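Local coordinates for protein hydroxynitrile lyase (PDB 5XZT) that probably acts as a hydroxynitrile lyase, splitting cyanohydrins, and forms a homodimer with a dimeric alpha-beta barrel fold, at residues A[8-13]-A[64-69]. Sequence-based numbering, arbitrary orientation.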
ATOM      1  N   ARG A   8       9.086   0.302  -3.942  1.00 12.89           N
ATOM      2  CA  ARG A   8       7.913  -0.476  -3.602  1.00 12.26           C
ATOM      3  C   ARG A   8       6.803  -0.166  -4.605  1.00 11.70           C
ATOM      4  O   ARG A   8       6.629   0.981  -5.007  1.00 11.08           O
ATOM      5  CB  ARG A   8       7.419  -0.140  -2.192  1.00 12.84           C
ATOM      6  CG  ARG A   8       6.438  -1.172  -1.628  1.00 13.62           C
ATOM      7  CD  ARG A   8       7.187  -2.356  -1.026  1.00 14.12           C
ATOM      8  NE  ARG A   8       7.720  -1.991   0.273  1.00 14.81           N
ATOM      9  CZ  ARG A   8       8.793  -2.526   0.860  1.00 15.76           C
ATOM     10  NH1 ARG A   8       9.499  -3.501   0.293  1.00 16.79           N
ATOM     11  NH2 ARG A   8       9.163  -2.084   2.066  1.00 16.58           N
ATOM     12  N   HIS A   9       6.058  -1.200  -4.977  1.00 10.98           N
ATOM     13  CA  HIS A   9       4.936  -1.102  -5.891  1.00 11.02           C
ATOM     14  C   HIS A   9       3.761  -1.644  -5.108  1.00 10.65           C
ATOM     15  O   HIS A   9       3.726  -2.834  -4.783  1.00 10.38           O
ATOM     16  CB  HIS A   9       5.234  -1.940  -7.136  1.00 11.53           C
ATOM     17  CG  HIS A   9       4.092  -2.083  -8.093  1.00 12.16           C
ATOM     18  ND1 HIS A   9       3.821  -1.157  -9.074  1.00 12.93           N
ATOM     19  CD2 HIS A   9       3.212  -3.090  -8.280  1.00 12.97           C
ATOM     20  CE1 HIS A   9       2.802  -1.574  -9.805  1.00 12.84           C
ATOM     21  NE2 HIS A   9       2.414  -2.746  -9.344  1.00 13.12           N
ATOM     22  N   ILE A  10       2.829  -0.764  -4.752  1.00 10.05           N
ATOM     23  CA  ILE A  10       1.667  -1.164  -3.987  1.00 10.24           C
ATOM     24  C   ILE A  10       0.400  -0.871  -4.768  1.00  9.64           C
ATOM     25  O   ILE A  10       0.181   0.238  -5.236  1.00  9.58           O
ATOM     26  CB  ILE A  10       1.598  -0.536  -2.572  1.00 10.77           C
ATOM     27  CG1 ILE A  10       2.888  -0.900  -1.800  1.00 11.30           C
ATOM     28  CG2 ILE A  10       0.335  -1.043  -1.863  1.00 11.02           C
ATOM     29  CD1 ILE A  10       2.811  -0.672  -0.300  1.00 12.08           C
ATOM     30  N   VAL A  11      -0.397  -1.920  -4.909  1.00  9.28           N
ATOM     31  CA  VAL A  11      -1.681  -1.900  -5.601  1.00  9.47           C
ATOM     32  C   VAL A  11      -2.814  -2.115  -4.606  1.00  9.13           C
ATOM     33  O   VAL A  11      -2.776  -3.052  -3.789  1.00  9.29           O
ATOM     34  CB  VAL A  11      -1.718  -3.012  -6.645  1.00  9.40           C
ATOM     35  CG1 VAL A  11      -3.079  -3.089  -7.329  1.00  9.49           C
ATOM     36  CG2 VAL A  11      -0.584  -2.829  -7.644  1.00  9.83           C
ATOM     37  N   PHE A  12      -3.833  -1.259  -4.673  1.00  8.85           N
ATOM     38  CA  PHE A  12      -5.114  -1.539  -4.029  1.00  8.75           C
ATOM     39  C   PHE A  12      -6.153  -1.738  -5.147  1.00  8.62           C
ATOM     40  O   PHE A  12      -6.152  -0.983  -6.104  1.00  8.51           O
ATOM     41  CB  PHE A  12      -5.605  -0.364  -3.184  1.00  8.95           C
ATOM     42  CG  PHE A  12      -4.785  -0.034  -1.963  1.00  8.86           C
ATOM     43  CD1 PHE A  12      -3.856  -0.897  -1.409  1.00  8.91           C
ATOM     44  CD2 PHE A  12      -5.011   1.183  -1.336  1.00  9.05           C
ATOM     45  CE1 PHE A  12      -3.145  -0.533  -0.270  1.00  9.11           C
ATOM     46  CE2 PHE A  12      -4.317   1.549  -0.189  1.00  9.26           C
ATOM     47  CZ  PHE A  12      -3.387   0.683   0.349  1.00  9.29           C
ATOM     48  N   ASN A  13      -7.031  -2.722  -5.019  1.00  8.83           N
ATOM     49  CA  ASN A  13      -8.140  -2.858  -5.963  1.00  9.25           C
ATOM     50  C   ASN A  13      -9.428  -3.355  -5.324  1.00  9.44           C
ATOM     51  O   ASN A  13      -9.484  -3.716  -4.141  1.00  9.03           O
ATOM     52  CB  ASN A  13      -7.726  -3.712  -7.196  1.00  9.66           C
ATOM     53  CG  ASN A  13      -7.956  -5.203  -7.017  1.00 10.06           C
ATOM     54  OD1 ASN A  13      -7.722  -5.757  -5.950  1.00 10.29           O
ATOM     55  ND2 ASN A  13      -8.419  -5.874  -8.096  1.00 10.42           N
ATOM     56  N   ALA A  64      -5.077  -5.614  -1.228  1.00  8.86           N
ATOM     57  CA  ALA A  64      -3.786  -4.943  -1.371  1.00  8.85           C
ATOM     58  C   ALA A  64      -2.755  -5.958  -1.853  1.00  8.96           C
ATOM     59  O   ALA A  64      -2.826  -7.138  -1.496  1.00  8.71           O
ATOM     60  CB  ALA A  64      -3.338  -4.331  -0.050  1.00  8.72           C
ATOM     61  N   TYR A  65      -1.833  -5.499  -2.688  1.00  9.10           N
ATOM     62  CA  TYR A  65      -0.730  -6.314  -3.186  1.00  9.60           C
ATOM     63  C   TYR A  65       0.546  -5.483  -3.157  1.00 10.17           C
ATOM     64  O   TYR A  65       0.572  -4.356  -3.655  1.00  9.97           O
ATOM     65  CB  TYR A  65      -0.977  -6.779  -4.623  1.00  9.70           C
ATOM     66  CG  TYR A  65      -2.385  -7.176  -4.935  1.00  9.86           C
ATOM     67  CD1 TYR A  65      -3.349  -6.207  -5.170  1.00 10.02           C
ATOM     68  CD2 TYR A  65      -2.773  -8.514  -4.983  1.00 10.04           C
ATOM     69  CE1 TYR A  65      -4.649  -6.541  -5.442  1.00 10.06           C
ATOM     70  CE2 TYR A  65      -4.081  -8.865  -5.264  1.00 10.08           C
ATOM     71  CZ  TYR A  65      -5.019  -7.871  -5.502  1.00 10.28           C
ATOM     72  OH  TYR A  65      -6.334  -8.181  -5.783  1.00 10.42           O
ATOM     73  N   GLU A  66       1.610  -6.049  -2.605  1.00 10.40           N
ATOM     74  CA  GLU A  66       2.874  -5.352  -2.534  1.00 11.03           C
ATOM     75  C   GLU A  66       3.950  -6.141  -3.250  1.00 11.33           C
ATOM     76  O   GLU A  66       3.986  -7.363  -3.144  1.00 11.29           O
ATOM     77  CB  GLU A  66       3.314  -5.212  -1.097  1.00 12.29           C
ATOM     78  CG  GLU A  66       2.359  -4.464  -0.199  1.00 13.45           C
ATOM     79  CD  GLU A  66       2.981  -4.240   1.168  1.00 14.87           C
ATOM     80  OE1 GLU A  66       4.178  -3.811   1.214  1.00 16.55           O
ATOM     81  OE2 GLU A  66       2.329  -4.569   2.184  1.00 15.97           O
ATOM     82  N   SER A  67       4.824  -5.431  -3.937  1.00 11.83           N
ATOM     83  CA  SER A  67       6.049  -6.019  -4.496  1.00 12.48           C
ATOM     84  C   SER A  67       7.200  -5.024  -4.448  1.00 12.28           C
ATOM     85  O   SER A  67       7.001  -3.811  -4.287  1.00 11.55           O
ATOM     86  CB  SER A  67       5.810  -6.524  -5.909  1.00 13.11           C
ATOM     87  OG  SER A  67       5.142  -5.567  -6.684  1.00 15.02           O
ATOM     88  N   THR A  68       8.409  -5.566  -4.553  1.00 12.05           N
ATOM     89  CA  THR A  68       9.626  -4.788  -4.404  1.00 13.05           C
ATOM     90  C   THR A  68      10.483  -4.992  -5.651  1.00 13.32           C
ATOM     91  O   THR A  68      10.597  -6.123  -6.136  1.00 13.49           O
ATOM     92  CB  THR A  68      10.371  -5.227  -3.128  1.00 13.47           C
ATOM     93  OG1 THR A  68       9.506  -5.019  -2.012  1.00 14.57           O
ATOM     94  CG2 THR A  68      11.646  -4.427  -2.926  1.00 14.15           C
ATOM     95  N   PHE A  69      11.033  -3.894  -6.172  1.00 13.42           N
ATOM     96  CA  PHE A  69      11.936  -3.894  -7.305  1.00 14.23           C
ATOM     97  C   PHE A  69      13.209  -3.176  -6.889  1.00 15.87           C
ATOM     98  O   PHE A  69      13.163  -2.164  -6.176  1.00 15.55           O
ATOM     99  CB  PHE A  69      11.279  -3.231  -8.512  1.00 14.25           C
ATOM    100  CG  PHE A  69      10.064  -3.961  -8.991  1.00 14.15           C
ATOM    101  CD1 PHE A  69       8.828  -3.743  -8.387  1.00 14.28           C
ATOM    102  CD2 PHE A  69      10.158  -4.901 -10.014  1.00 14.72           C
ATOM    103  CE1 PHE A  69       7.704  -4.442  -8.800  1.00 14.65           C
ATOM    104  CE2 PHE A  69       9.035  -5.592 -10.441  1.00 14.98           C
ATOM    105  CZ  PHE A  69       7.809  -5.362  -9.840  1.00 14.75           C
TER
HETATM  106  O   HOH W   1       2.346  -5.378  -6.018  1.00 12.31           O
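Val-11 and Tyr-65 grip each other through both backbone amides: Val-11 N reaches Tyr-65 O at 2.9 Å, almost straight at 175°, and Tyr-65 N answers to Val-11 O. His-9 and Ser-67 repeat this hydrogen-bonded pairing. Apolar packing is close towards Phe-12, where Ala-64, whose lone methyl lets the ring approach, sets CB 3.7 Å from Phe-12 CD1, and beta-branched Val-11 sets CG1 against Tyr-65 CD1. The Tyr-65 ring crosses Val-11 obliquely and has Asn-13 OD1 at its edge, its hydroxyl donating to that oxygen (OH to OD1 2.8 Å) from above the amide's carbonyl plane and also bonding Tyr-15. These are the central strands of the antiparallel sheet of a dimeric alpha-beta barrel; Ile-10, Phe-12 and Glu-66 face the second subunit, whereas His-9, Val-11 and Tyr-65 face the helices. Around His-9 the contact is more polar and takes in solvent: a water bridges His-9 O and Ser-67 OG, while the ring, bonded to Asn-102, lies beside a hexane-1,6-diol, probably from the crystallisation liquor. On the dimer face Arg-8, bent at chi2 and chi3 (83° and 77°), brings NH1 in its guanidinium plane to Thr-68 OG1 at 2.8 Å, a hydroxyl also bonded to Glu-43. Arg-8 NE stays 4.1 Å from Glu-66 OE1, without an N-H aimed at it; that carboxylate pairs with Arg-8 and Tyr-103 of the second subunit. A leucine in place of Arg-8 would probably cost Thr-68 OG1 this donor and strip the partner subunit's Glu-66 of its salt bridge.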